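Local coordinates for putative uronate isomerase (Thermotoga maritima, PDB 4NAR), which is of unproven function but may be an isomerase, perhaps with an activity related to that of lactate racemase, at residues Val42-Val48 and Leu221-Glu227; Glu12-Lys16 and Leu47-Asn51; Phe146-Gly150 and Gly161-Val166; Ser218-Asn222 and Gly244-Tyr249. All blocks are in the same frame, centred on the assembly; numbering follows the deposited sequence.

From the N terminus, interaction 2 closes first, bringing helix 12-24 against helix 45-58 and closing a loop that contains strand 31-36. Interaction 1 opens in the turn leading into that second helix, sharing Leu-47 and Val-48, and spans a much longer loop before reaching strand 217-227. Nested inside this loop is interaction 3, a short closure between strand 144-150 and the glycine-containing loop 161-166. Interaction 4 starts on strand 217-227, overlapping interaction 1 at Leu-221 and Asn-222, and ends on helix 241-259. Strands 144-150 and 217-227 are neighbours in one mixed sheet. Interaction 1 joins that sheet to the helix 45-58 side, while interactions 3 and 4 lie together on the opposite face.

Interaction 1 of 4, residues Val42-Val48 and Leu221-Glu227; sequences VDFTHLV and LNMVYEE
A Met-aromatic contact joins the start of helix 45-58 to strand 217-227: the selenium of Met-223, a selenomethionine, sits over the centre of the Phe-44 ring, with SE 3.9 Å from the centroid and only 1° off the ring normal. The two side chains run antiparallel past one another, and Met-223 CG comes within 3.5 Å of Phe-44 CZ. A bend at the end of the Met-223 chain, chi3 -59°, carries CE off the ring to the carboxylate of Asp-43, 3.5 Å from OD2. At the edge of the same ring lies the carbonyl oxygen of Val-224, 3.6 Å from Phe-44 CE2.

The polar side of the junction is an Asx turn that leads into the helix, with Phe-44 at the N-cap. Asp-43 OD1 accepts from Thr-45 N at 2.9 Å, and also from Thr-45 OG1; both donors come from one face of the carboxylate. OD2 is hydrogen-bonded to Thr-37 OG1 and to a water that also meets Tyr-225 OH, so several partners fix the carboxylate's rotation. The backbone of Asp-43 in turn lies on the Tyr-225 ring as a CH-pi contact, CA 4.3 Å from the centroid. One turn into the helix, Val-48 CG1 meets Leu-221 CD2 at 4.0 Å, and both Val-48 and Met-223 reach Ile-148 on the neighbouring strand.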
loop_
_atom_site.group_PDB
_atom_site.type_symbol
_atom_site.label_atom_id
_atom_site.label_comp_id
_atom_site.label_asym_id
_atom_site.label_seq_id
_atom_site.Cartn_x
_atom_site.Cartn_y
_atom_site.Cartn_z
ATOM N N VAL A 42 3.052 -6.659 7.008
ATOM C CA VAL A 42 3.227 -7.896 7.766
ATOM C C VAL A 42 2.817 -9.076 6.876
ATOM O O VAL A 42 1.627 -9.272 6.579
ATOM C CB VAL A 42 2.429 -7.866 9.100
ATOM C CG1 VAL A 42 2.853 -9.020 10.026
ATOM C CG2 VAL A 42 2.648 -6.522 9.799
ATOM N N ASP A 43 3.813 -9.849 6.443
ATOM C CA ASP A 43 3.606 -10.926 5.483
ATOM C C ASP A 43 4.645 -12.017 5.714
ATOM O O ASP A 43 5.345 -11.995 6.735
ATOM C CB ASP A 43 3.673 -10.385 4.039
ATOM C CG ASP A 43 4.995 -9.640 3.723
ATOM O OD1 ASP A 43 6.105 -10.073 4.152
ATOM O OD2 ASP A 43 4.922 -8.608 3.006
ATOM N N PHE A 44 4.782 -12.950 4.771
ATOM C CA PHE A 44 5.770 -14.017 4.945
ATOM C C PHE A 44 7.006 -13.909 4.023
ATOM O O PHE A 44 7.634 -14.929 3.667
ATOM C CB PHE A 44 5.120 -15.418 4.908
ATOM C CG PHE A 44 4.360 -15.720 3.636
ATOM C CD1 PHE A 44 4.936 -16.476 2.618
ATOM C CD2 PHE A 44 3.067 -15.260 3.461
ATOM C CE1 PHE A 44 4.218 -16.759 1.450
ATOM C CE2 PHE A 44 2.351 -15.537 2.299
ATOM C CZ PHE A 44 2.924 -16.288 1.298
ATOM N N THR A 45 7.363 -12.670 3.675
ATOM C CA THR A 45 8.568 -12.408 2.888
ATOM C C THR A 45 9.774 -13.207 3.379
ATOM O O THR A 45 10.489 -13.826 2.579
ATOM C CB THR A 45 8.970 -10.924 2.915
ATOM O OG1 THR A 45 7.910 -10.116 2.376
ATOM C CG2 THR A 45 10.263 -10.718 2.130
ATOM N N HIS A 46 9.978 -13.196 4.694
ATOM C CA HIS A 46 11.134 -13.848 5.306
ATOM C C HIS A 46 11.285 -15.323 4.908
ATOM O O HIS A 46 12.408 -15.794 4.723
ATOM C CB HIS A 46 11.127 -13.669 6.834
ATOM C CG HIS A 46 10.012 -14.390 7.542
ATOM N ND1 HIS A 46 10.241 -15.433 8.408
ATOM C CD2 HIS A 46 8.669 -14.185 7.528
ATOM C CE1 HIS A 46 9.081 -15.860 8.896
ATOM N NE2 HIS A 46 8.119 -15.122 8.380
ATOM N N LEU A 47 10.161 -16.032 4.750
ATOM C CA LEU A 47 10.185 -17.412 4.277
ATOM C C LEU A 47 10.580 -17.484 2.804
ATOM O O LEU A 47 11.201 -18.452 2.366
ATOM C CB LEU A 47 8.820 -18.098 4.468
ATOM C CG LEU A 47 8.247 -18.392 5.867
ATOM C CD1 LEU A 47 6.843 -18.999 5.744
ATOM C CD2 LEU A 47 9.147 -19.313 6.686
ATOM N N VAL A 48 10.211 -16.470 2.031
ATOM C CA VAL A 48 10.506 -16.487 0.600
ATOM C C VAL A 48 11.941 -16.038 0.329
ATOM O O VAL A 48 12.718 -16.734 -0.351
ATOM C CB VAL A 48 9.540 -15.570 -0.176
ATOM C CG1 VAL A 48 9.784 -15.663 -1.694
ATOM C CG2 VAL A 48 8.103 -15.924 0.148
ATOM N N LEU A 221 6.572 -12.871 -7.375
ATOM C CA LEU A 221 6.281 -13.859 -6.354
ATOM C C LEU A 221 5.180 -13.212 -5.509
ATOM O O LEU A 221 5.455 -12.457 -4.570
ATOM C CB LEU A 221 7.552 -14.184 -5.553
ATOM C CG LEU A 221 8.716 -14.715 -6.412
ATOM C CD1 LEU A 221 9.577 -13.600 -6.990
ATOM C CD2 LEU A 221 9.592 -15.705 -5.649
ATOM N N ASN A 222 3.933 -13.473 -5.907
ATOM C CA ASN A 222 2.762 -12.766 -5.401
ATOM C C ASN A 222 2.128 -13.554 -4.238
ATOM O O ASN A 222 1.524 -14.618 -4.431
ATOM C CB ASN A 222 1.763 -12.560 -6.550
ATOM C CG ASN A 222 0.706 -11.493 -6.245
ATOM O OD1 ASN A 222 0.388 -11.218 -5.076
ATOM N ND2 ASN A 222 0.161 -10.878 -7.304
HETATM N N MSE A 223 2.291 -13.027 -3.031
HETATM C CA MSE A 223 1.823 -13.690 -1.822
HETATM C C MSE A 223 0.365 -13.372 -1.516
HETATM O O MSE A 223 -0.120 -12.266 -1.786
HETATM C CB MSE A 223 2.654 -13.224 -0.629
HETATM C CG MSE A 223 4.120 -13.648 -0.647
HETATM SE SE MSE A 223 5.070 -12.784 0.827
HETATM C CE MSE A 223 4.768 -10.915 0.392
ATOM N N VAL A 224 -0.328 -14.341 -0.925
ATOM C CA VAL A 224 -1.627 -14.089 -0.304
ATOM C C VAL A 224 -1.625 -14.765 1.075
ATOM O O VAL A 224 -1.107 -15.885 1.232
ATOM C CB VAL A 224 -2.802 -14.595 -1.181
ATOM C CG1 VAL A 224 -4.135 -14.149 -0.604
ATOM C CG2 VAL A 224 -2.667 -14.090 -2.607
ATOM N N TYR A 225 -2.190 -14.096 2.076
ATOM C CA TYR A 225 -2.136 -14.607 3.437
ATOM C C TYR A 225 -3.287 -14.072 4.282
ATOM O O TYR A 225 -3.947 -13.085 3.935
ATOM C CB TYR A 225 -0.816 -14.215 4.104
ATOM C CG TYR A 225 -0.496 -12.763 3.853
ATOM C CD1 TYR A 225 0.237 -12.390 2.734
ATOM C CD2 TYR A 225 -0.951 -11.756 4.711
ATOM C CE1 TYR A 225 0.515 -11.053 2.467
ATOM C CE2 TYR A 225 -0.668 -10.408 4.457
ATOM C CZ TYR A 225 0.061 -10.067 3.329
ATOM O OH TYR A 225 0.359 -8.748 3.044
ATOM N N GLU A 226 -3.511 -14.742 5.408
ATOM C CA GLU A 226 -4.404 -14.230 6.435
ATOM C C GLU A 226 -3.581 -13.714 7.601
ATOM O O GLU A 226 -2.438 -14.142 7.809
ATOM C CB GLU A 226 -5.342 -15.323 6.929
ATOM C CG GLU A 226 -6.369 -15.736 5.912
ATOM C CD GLU A 226 -6.795 -17.175 6.103
ATOM O OE1 GLU A 226 -6.199 -17.867 6.970
ATOM O OE2 GLU A 226 -7.720 -17.612 5.385
ATOM N N GLU A 227 -4.172 -12.793 8.356
ATOM C CA GLU A 227 -3.581 -12.349 9.607
ATOM C C GLU A 227 -4.606 -12.477 10.726
ATOM O O GLU A 227 -5.625 -11.776 10.730
ATOM C CB GLU A 227 -3.088 -10.906 9.504
ATOM C CG GLU A 227 -2.519 -10.398 10.812
ATOM C CD GLU A 227 -1.592 -9.217 10.617
ATOM O OE1 GLU A 227 -1.490 -8.728 9.459
ATOM O OE2 GLU A 227 -0.966 -8.789 11.621
HETATM O O HOH W 1 2.639 -7.933 1.228
#

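Interaction 2 of 4, residues Glu12-Lys16 and Leu47-Asn51; sequences EEKIK and LVAKN
Glu-12 OE1 is held by Asn-51 and, more loosely, by Lys-50. Asn-51 ND2 donates to it at 3.2 Å in an almost perfectly straight bond, with an N-H...O angle of 178°, lying in the plane of the amide and reaching the anti side of the carboxylate somewhat out of plane. Lys-50 NZ adds a long salt bridge, 3.8 Å from the same OE1. The extended glutamate chain, its CG anti to the backbone N (chi1 -154°), is what spans the gap between the helices.

Asn-51 ND2 also donates to the carbonyl oxygen of Leu-47 one turn earlier, at 2.8 Å and in the carbonyl plane, so two bonds fix the rotation of the amide. The aliphatic part of Lys-16 crosses over that amide, its CG 3.4 Å from Asn-51 CG. Beneath the carboxylate, Leu-47 CD2 packs 3.3 Å from Glu-12 OE2, while its other methyl, CD1, faces Ile-15 CD1 at 4.3 Å.

The axes of segments 12-16 and 47-51 cross at -49°, 10.2 Å apart at closest. Toward the interior, Ala-49 touches Ile-148 of the mixed sheet and Val-48 touches Leu-19 of helix 12-24. Helix 45-58 links the parallel neighbouring strands 31-36 and 63-68 in a beta-alpha-beta crossover, and its packing against helix 12-24 is that of adjacent helices layered on one face of an alpha/beta sheet.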
loop_
_atom_site.group_PDB
_atom_site.type_symbol
_atom_site.label_atom_id
_atom_site.label_comp_id
_atom_site.label_asym_id
_atom_site.label_seq_id
_atom_site.Cartn_x
_atom_site.Cartn_y
_atom_site.Cartn_z
ATOM N N GLU A 12 6.341 -23.735 4.506
ATOM C CA GLU A 12 7.717 -23.457 4.103
ATOM C C GLU A 12 8.258 -24.568 3.184
ATOM O O GLU A 12 8.978 -24.293 2.216
ATOM C CB GLU A 12 8.627 -23.284 5.325
ATOM C CG GLU A 12 9.844 -22.409 5.039
ATOM C CD GLU A 12 10.840 -22.341 6.190
ATOM O OE1 GLU A 12 12.055 -22.289 5.892
ATOM O OE2 GLU A 12 10.419 -22.315 7.377
ATOM N N GLU A 13 7.889 -25.815 3.471
ATOM C CA GLU A 13 8.347 -26.938 2.656
ATOM C C GLU A 13 7.867 -26.819 1.215
ATOM O O GLU A 13 8.674 -26.948 0.288
ATOM C CB GLU A 13 7.920 -28.284 3.252
ATOM C CG GLU A 13 9.007 -29.353 3.124
ATOM C CD GLU A 13 8.516 -30.651 2.488
ATOM O OE1 GLU A 13 7.580 -31.268 3.052
ATOM O OE2 GLU A 13 9.072 -31.056 1.434
ATOM N N LYS A 14 6.564 -26.589 1.034
ATOM C CA LYS A 14 5.994 -26.381 -0.298
ATOM C C LYS A 14 6.630 -25.162 -0.975
ATOM O O LYS A 14 6.991 -25.214 -2.153
ATOM C CB LYS A 14 4.470 -26.189 -0.237
ATOM C CG LYS A 14 3.620 -27.467 -0.169
ATOM C CD LYS A 14 2.142 -27.130 0.146
ATOM C CE LYS A 14 1.230 -27.374 -1.053
ATOM N NZ LYS A 14 1.886 -26.932 -2.316
ATOM N N ILE A 15 6.756 -24.066 -0.227
ATOM C CA ILE A 15 7.357 -22.840 -0.751
ATOM C C ILE A 15 8.762 -23.129 -1.281
ATOM O O ILE A 15 9.070 -22.802 -2.436
ATOM C CB ILE A 15 7.378 -21.717 0.313
ATOM C CG1 ILE A 15 5.967 -21.135 0.481
ATOM C CG2 ILE A 15 8.394 -20.632 -0.050
ATOM C CD1 ILE A 15 5.793 -20.289 1.733
ATOM N N LYS A 16 9.579 -23.782 -0.450
ATOM C CA LYS A 16 10.924 -24.222 -0.842
ATOM C C LYS A 16 10.970 -25.049 -2.145
ATOM O O LYS A 16 11.836 -24.819 -3.004
ATOM C CB LYS A 16 11.599 -24.977 0.311
ATOM C CG LYS A 16 12.188 -24.060 1.371
ATOM C CD LYS A 16 12.280 -24.727 2.751
ATOM C CE LYS A 16 13.536 -25.579 2.910
ATOM N NZ LYS A 16 13.781 -25.915 4.352
ATOM N N LEU A 47 10.161 -16.032 4.750
ATOM C CA LEU A 47 10.185 -17.412 4.277
ATOM C C LEU A 47 10.580 -17.484 2.804
ATOM O O LEU A 47 11.201 -18.452 2.366
ATOM C CB LEU A 47 8.820 -18.098 4.468
ATOM C CG LEU A 47 8.247 -18.392 5.867
ATOM C CD1 LEU A 47 6.843 -18.999 5.744
ATOM C CD2 LEU A 47 9.147 -19.313 6.686
ATOM N N VAL A 48 10.211 -16.470 2.031
ATOM C CA VAL A 48 10.506 -16.487 0.600
ATOM C C VAL A 48 11.941 -16.038 0.329
ATOM O O VAL A 48 12.718 -16.734 -0.351
ATOM C CB VAL A 48 9.540 -15.570 -0.176
ATOM C CG1 VAL A 48 9.784 -15.663 -1.694
ATOM C CG2 VAL A 48 8.103 -15.924 0.148
ATOM N N ALA A 49 12.285 -14.867 0.861
ATOM C CA ALA A 49 13.592 -14.261 0.630
ATOM C C ALA A 49 14.752 -15.146 1.103
ATOM O O ALA A 49 15.690 -15.408 0.350
ATOM C CB ALA A 49 13.660 -12.913 1.313
ATOM N N LYS A 50 14.688 -15.598 2.351
ATOM C CA LYS A 50 15.790 -16.374 2.916
ATOM C C LYS A 50 16.022 -17.690 2.154
ATOM O O LYS A 50 17.165 -18.111 1.973
ATOM C CB LYS A 50 15.583 -16.606 4.423
ATOM C CG LYS A 50 14.980 -17.955 4.804
ATOM C CD LYS A 50 14.557 -17.986 6.273
ATOM C CE LYS A 50 14.147 -19.399 6.699
ATOM N NZ LYS A 50 13.289 -19.361 7.916
ATOM N N ASN A 51 14.946 -18.323 1.685
ATOM C CA ASN A 51 15.084 -19.582 0.958
ATOM C C ASN A 51 15.551 -19.352 -0.464
ATOM O O ASN A 51 16.398 -20.096 -0.964
ATOM C CB ASN A 51 13.800 -20.407 1.003
ATOM C CG ASN A 51 13.627 -21.125 2.332
ATOM O OD1 ASN A 51 14.498 -21.902 2.742
ATOM N ND2 ASN A 51 12.522 -20.847 3.028
#

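Interaction 3 of 4, residues Phe146-Gly150 and Gly161-Val166; sequences FFING and GGLKIV. With ACT (acetate ion), chain E; SO4 (sulfate ion), chain C.
Phe-147 makes the first contact along strand 144-150, its ring meeting two aliphatic side chains of the loop obliquely: CD1 lies 4.0 Å from Ile-165 CG2, and CE1 the same 4.0 Å from Val-166 CG2. Phe-245 of helix 241-259 closes on this ring edge-to-face. Ile-148 turns its side chain to the other face of the sheet and touches the loop through its backbone, where its carbonyl O comes 3.4 Å from Ile-165 CD1.

Asn-149 next carries the polar link. With chi1 at 52°, CG lies between the residue's own backbone N and carbonyl carbon, and OD1 accepts from Gly-162 N at 2.7 Å, the donor standing 57° out of the carbonyl plane. ND2 makes a weak bond to the carbonyl oxygen of Phe-147 and a further one to Thr-220 OG1, so both ends of the amide are engaged.

Gly-150 completes the strand by donating its N to acetate OXT at 3.2 Å, with an N-H...O angle of 170°. From the loop, Gly-161 N reaches the other acetate oxygen, O, at 3.1 Å, while the acetate methyl packs 3.7 Å from Ile-165 CA. Lys-164 extends past the acetate to a sulfate, its NZ 2.9 Å from O1; Arg-41 binds both anions and His-154 the sulfate. Both ions probably come from the crystallisation liquor, yet backbone N-H groups and basic side chains gathered at the C-terminal end of a parallel strand are consistent with an anion-binding pocket, placed where alpha/beta folds commonly carry their ligand sites.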
loop_
_atom_site.group_PDB
_atom_site.type_symbol
_atom_site.label_atom_id
_atom_site.label_comp_id
_atom_site.label_asym_id
_atom_site.label_seq_id
_atom_site.Cartn_x
_atom_site.Cartn_y
_atom_site.Cartn_z
ATOM N N PHE A 146 13.672 -10.351 -8.685
ATOM C CA PHE A 146 12.574 -11.045 -8.037
ATOM C C PHE A 146 11.775 -10.036 -7.257
ATOM O O PHE A 146 12.300 -9.365 -6.377
ATOM C CB PHE A 146 13.131 -12.095 -7.087
ATOM C CG PHE A 146 14.081 -13.051 -7.750
ATOM C CD1 PHE A 146 15.450 -12.851 -7.671
ATOM C CD2 PHE A 146 13.601 -14.146 -8.471
ATOM C CE1 PHE A 146 16.335 -13.735 -8.289
ATOM C CE2 PHE A 146 14.473 -15.025 -9.092
ATOM C CZ PHE A 146 15.846 -14.822 -8.998
ATOM N N PHE A 147 10.507 -9.907 -7.590
ATOM C CA PHE A 147 9.653 -8.984 -6.873
ATOM C C PHE A 147 8.741 -9.809 -5.952
ATOM O O PHE A 147 7.822 -10.488 -6.428
ATOM C CB PHE A 147 8.787 -8.187 -7.849
ATOM C CG PHE A 147 9.561 -7.340 -8.835
ATOM C CD1 PHE A 147 9.705 -5.966 -8.633
ATOM C CD2 PHE A 147 10.111 -7.909 -9.997
ATOM C CE1 PHE A 147 10.400 -5.166 -9.564
ATOM C CE2 PHE A 147 10.803 -7.125 -10.925
ATOM C CZ PHE A 147 10.942 -5.753 -10.713
ATOM N N ILE A 148 8.994 -9.762 -4.646
ATOM C CA ILE A 148 8.131 -10.447 -3.689
ATOM C C ILE A 148 7.063 -9.448 -3.245
ATOM O O ILE A 148 7.319 -8.532 -2.444
ATOM C CB ILE A 148 8.923 -10.961 -2.464
ATOM C CG1 ILE A 148 10.152 -11.758 -2.923
ATOM C CG2 ILE A 148 8.024 -11.802 -1.562
ATOM C CD1 ILE A 148 11.096 -12.155 -1.792
ATOM N N ASN A 149 5.860 -9.598 -3.781
ATOM C CA ASN A 149 4.791 -8.649 -3.483
ATOM C C ASN A 149 3.642 -9.360 -2.760
ATOM O O ASN A 149 3.641 -10.584 -2.649
ATOM C CB ASN A 149 4.322 -7.990 -4.785
ATOM C CG ASN A 149 3.970 -9.020 -5.869
ATOM O OD1 ASN A 149 2.793 -9.337 -6.067
ATOM N ND2 ASN A 149 4.992 -9.534 -6.582
ATOM N N GLY A 150 2.664 -8.609 -2.272
ATOM C CA GLY A 150 1.567 -9.210 -1.535
ATOM C C GLY A 150 0.233 -8.574 -1.870
ATOM O O GLY A 150 0.147 -7.338 -2.077
ATOM N N GLY A 161 -0.350 -5.616 -4.497
ATOM C CA GLY A 161 0.352 -6.716 -5.141
ATOM C C GLY A 161 0.579 -6.506 -6.624
ATOM O O GLY A 161 0.204 -5.468 -7.190
ATOM N N GLY A 162 1.186 -7.499 -7.260
ATOM C CA GLY A 162 1.574 -7.349 -8.650
ATOM C C GLY A 162 2.375 -6.076 -8.890
ATOM O O GLY A 162 3.288 -5.743 -8.119
ATOM N N LEU A 163 2.016 -5.350 -9.949
ATOM C CA LEU A 163 2.787 -4.177 -10.347
ATOM C C LEU A 163 2.724 -3.018 -9.335
ATOM O O LEU A 163 3.443 -2.020 -9.479
ATOM C CB LEU A 163 2.369 -3.729 -11.748
ATOM C CG LEU A 163 2.764 -4.768 -12.805
ATOM C CD1 LEU A 163 2.043 -4.507 -14.146
ATOM C CD2 LEU A 163 4.302 -4.775 -12.978
ATOM N N LYS A 164 1.893 -3.148 -8.299
ATOM C CA LYS A 164 1.867 -2.104 -7.285
ATOM C C LYS A 164 3.231 -2.010 -6.568
ATOM O O LYS A 164 3.624 -0.946 -6.074
ATOM C CB LYS A 164 0.733 -2.292 -6.273
ATOM C CG LYS A 164 0.476 -1.010 -5.458
ATOM C CD LYS A 164 -0.063 -1.290 -4.038
ATOM C CE LYS A 164 -0.372 0.017 -3.258
ATOM N NZ LYS A 164 0.791 0.497 -2.426
ATOM N N ILE A 165 3.964 -3.120 -6.532
ATOM C CA ILE A 165 5.296 -3.080 -5.973
ATOM C C ILE A 165 6.255 -2.229 -6.821
ATOM O O ILE A 165 7.236 -1.690 -6.299
ATOM C CB ILE A 165 5.869 -4.488 -5.763
ATOM C CG1 ILE A 165 7.175 -4.408 -4.957
ATOM C CG2 ILE A 165 6.084 -5.188 -7.096
ATOM C CD1 ILE A 165 7.568 -5.721 -4.283
ATOM N N VAL A 166 5.986 -2.096 -8.120
ATOM C CA VAL A 166 6.815 -1.225 -8.941
ATOM C C VAL A 166 6.341 0.225 -8.771
ATOM O O VAL A 166 7.141 1.125 -8.490
ATOM C CB VAL A 166 6.771 -1.618 -10.436
ATOM C CG1 VAL A 166 7.654 -0.669 -11.254
ATOM C CG2 VAL A 166 7.196 -3.076 -10.635
HETATM C C ACT E . 2.914 -4.290 -2.843
HETATM O O ACT E . 1.771 -3.894 -3.133
HETATM O OXT ACT E . 3.054 -5.525 -2.882
HETATM C CH3 ACT E . 4.017 -3.332 -2.476
HETATM S S SO4 C . 0.422 0.008 1.134
HETATM O O1 SO4 C . 0.310 -0.929 -0.003
HETATM O O2 SO4 C . 1.846 0.248 1.435
HETATM O O3 SO4 C . -0.218 1.305 0.856
HETATM O O4 SO4 C . -0.229 -0.625 2.286
#

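Interaction 4 of 4, residues Ser218-Asn222 and Gly244-Tyr249; sequences SFTLN and GFLRAY
Thr-220 places its CB over the middle of one face of the Phe-245 ring, 3.6 Å from the centroid and 4° off the normal, a CH-pi contact. The ring thus presents a face, not its rim, to the threonine. The branches of Thr-220 divide the work. CG2 points into the helix, 3.8 Å from Ala-248 CB and 3.7 Å from the carbonyl O of Gly-244. OG1, placed anti to the backbone N by chi1 175°, takes the polar side, bonding to Asn-149 ND2 and to a water at 2.8 Å.

The packing follows a beta-hairpin and the helix after it: strands 217-227 and 231-240 run antiparallel, and helix 241-259 then returns over the first strand; the axes of segments 218-222 and 244-249 run 9° from parallel, 8.3 Å apart at closest approach. Ala-248 turns only a methyl to the strand, its CB 4.0 Å from Asn-222 CB.

Farther along the strand the Asn-222 amide lies against the backbone of the helix, ND2 3.3 Å from Tyr-249 CA. ND2 donates to the same water, which in turn donates to the carbonyl oxygen of Phe-245 at 3.0 Å, so one water joins strand and helix through three groups. Asn-222 OD1 has its own partner in Thr-151, while the Tyr-249 ring leads away to a cation-pi contact with Arg-200.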
loop_
_atom_site.group_PDB
_atom_site.type_symbol
_atom_site.label_atom_id
_atom_site.label_comp_id
_atom_site.label_asym_id
_atom_site.label_seq_id
_atom_site.Cartn_x
_atom_site.Cartn_y
_atom_site.Cartn_z
ATOM N N SER A 218 12.559 -11.153 -15.171
ATOM C CA SER A 218 11.790 -10.582 -14.056
ATOM C C SER A 218 10.742 -11.525 -13.477
ATOM O O SER A 218 9.867 -12.003 -14.197
ATOM C CB SER A 218 11.063 -9.320 -14.514
ATOM O OG SER A 218 11.984 -8.266 -14.676
ATOM N N PHE A 219 10.772 -11.743 -12.170
ATOM C CA PHE A 219 9.794 -12.641 -11.582
ATOM C C PHE A 219 8.884 -11.955 -10.605
ATOM O O PHE A 219 9.290 -11.048 -9.881
ATOM C CB PHE A 219 10.488 -13.840 -10.940
ATOM C CG PHE A 219 11.343 -14.600 -11.911
ATOM C CD1 PHE A 219 10.771 -15.537 -12.770
ATOM C CD2 PHE A 219 12.703 -14.317 -12.033
ATOM C CE1 PHE A 219 11.553 -16.220 -13.713
ATOM C CE2 PHE A 219 13.500 -14.998 -12.976
ATOM C CZ PHE A 219 12.920 -15.948 -13.818
ATOM N N THR A 220 7.630 -12.369 -10.623
ATOM C CA THR A 220 6.705 -11.959 -9.592
ATOM C C THR A 220 6.459 -13.138 -8.666
ATOM O O THR A 220 6.226 -14.272 -9.109
ATOM C CB THR A 220 5.366 -11.426 -10.155
ATOM O OG1 THR A 220 4.480 -11.151 -9.062
ATOM C CG2 THR A 220 4.694 -12.441 -11.115
ATOM N N LEU A 221 6.572 -12.871 -7.375
ATOM C CA LEU A 221 6.281 -13.859 -6.354
ATOM C C LEU A 221 5.180 -13.212 -5.509
ATOM O O LEU A 221 5.455 -12.457 -4.570
ATOM C CB LEU A 221 7.552 -14.184 -5.553
ATOM C CG LEU A 221 8.716 -14.715 -6.412
ATOM C CD1 LEU A 221 9.577 -13.600 -6.990
ATOM C CD2 LEU A 221 9.592 -15.705 -5.649
ATOM N N ASN A 222 3.933 -13.473 -5.907
ATOM C CA ASN A 222 2.762 -12.766 -5.401
ATOM C C ASN A 222 2.128 -13.554 -4.238
ATOM O O ASN A 222 1.524 -14.618 -4.431
ATOM C CB ASN A 222 1.763 -12.560 -6.550
ATOM C CG ASN A 222 0.706 -11.493 -6.245
ATOM O OD1 ASN A 222 0.388 -11.218 -5.076
ATOM N ND2 ASN A 222 0.161 -10.878 -7.304
ATOM N N GLY A 244 3.223 -11.985 -16.700
ATOM C CA GLY A 244 3.198 -12.821 -15.520
ATOM C C GLY A 244 2.643 -12.064 -14.328
ATOM O O GLY A 244 1.862 -12.619 -13.530
ATOM N N PHE A 245 3.051 -10.800 -14.206
ATOM C CA PHE A 245 2.622 -9.958 -13.100
ATOM C C PHE A 245 1.103 -9.844 -13.127
ATOM O O PHE A 245 0.441 -9.942 -12.088
ATOM C CB PHE A 245 3.229 -8.564 -13.233
ATOM C CG PHE A 245 4.416 -8.326 -12.352
ATOM C CD1 PHE A 245 5.712 -8.517 -12.828
ATOM C CD2 PHE A 245 4.238 -7.877 -11.043
ATOM C CE1 PHE A 245 6.807 -8.282 -12.008
ATOM C CE2 PHE A 245 5.334 -7.634 -10.213
ATOM C CZ PHE A 245 6.614 -7.825 -10.698
ATOM N N LEU A 246 0.571 -9.617 -14.329
ATOM C CA LEU A 246 -0.872 -9.536 -14.567
ATOM C C LEU A 246 -1.619 -10.821 -14.170
ATOM O O LEU A 246 -2.627 -10.758 -13.464
ATOM C CB LEU A 246 -1.144 -9.169 -16.035
ATOM C CG LEU A 246 -1.324 -7.671 -16.352
ATOM C CD1 LEU A 246 -0.558 -6.766 -15.393
ATOM C CD2 LEU A 246 -0.935 -7.334 -17.798
ATOM N N ARG A 247 -1.122 -11.976 -14.614
ATOM C CA ARG A 247 -1.744 -13.266 -14.278
ATOM C C ARG A 247 -1.735 -13.554 -12.767
ATOM O O ARG A 247 -2.772 -13.865 -12.173
ATOM C CB ARG A 247 -1.036 -14.412 -15.009
ATOM C CG ARG A 247 -1.267 -14.454 -16.528
ATOM C CD ARG A 247 -0.677 -15.740 -17.124
ATOM N NE ARG A 247 0.780 -15.751 -17.004
ATOM C CZ ARG A 247 1.603 -15.301 -17.949
ATOM N NH1 ARG A 247 1.110 -14.826 -19.090
ATOM N NH2 ARG A 247 2.918 -15.332 -17.765
ATOM N N ALA A 248 -0.549 -13.455 -12.164
ATOM C CA ALA A 248 -0.374 -13.700 -10.731
ATOM C C ALA A 248 -1.246 -12.776 -9.885
ATOM O O ALA A 248 -1.835 -13.219 -8.881
ATOM C CB ALA A 248 1.105 -13.571 -10.329
ATOM N N TYR A 249 -1.340 -11.509 -10.301
ATOM C CA TYR A 249 -2.207 -10.517 -9.635
ATOM C C TYR A 249 -3.691 -10.876 -9.706
ATOM O O TYR A 249 -4.426 -10.687 -8.730
ATOM C CB TYR A 249 -2.002 -9.112 -10.231
ATOM C CG TYR A 249 -3.018 -8.064 -9.795
ATOM C CD1 TYR A 249 -3.004 -7.549 -8.508
ATOM C CD2 TYR A 249 -3.982 -7.594 -10.676
ATOM C CE1 TYR A 249 -3.925 -6.589 -8.104
ATOM C CE2 TYR A 249 -4.912 -6.632 -10.288
ATOM C CZ TYR A 249 -4.879 -6.129 -9.003
ATOM O OH TYR A 249 -5.803 -5.170 -8.619
HETATM O O HOH W 2 1.885 -10.285 -9.477
#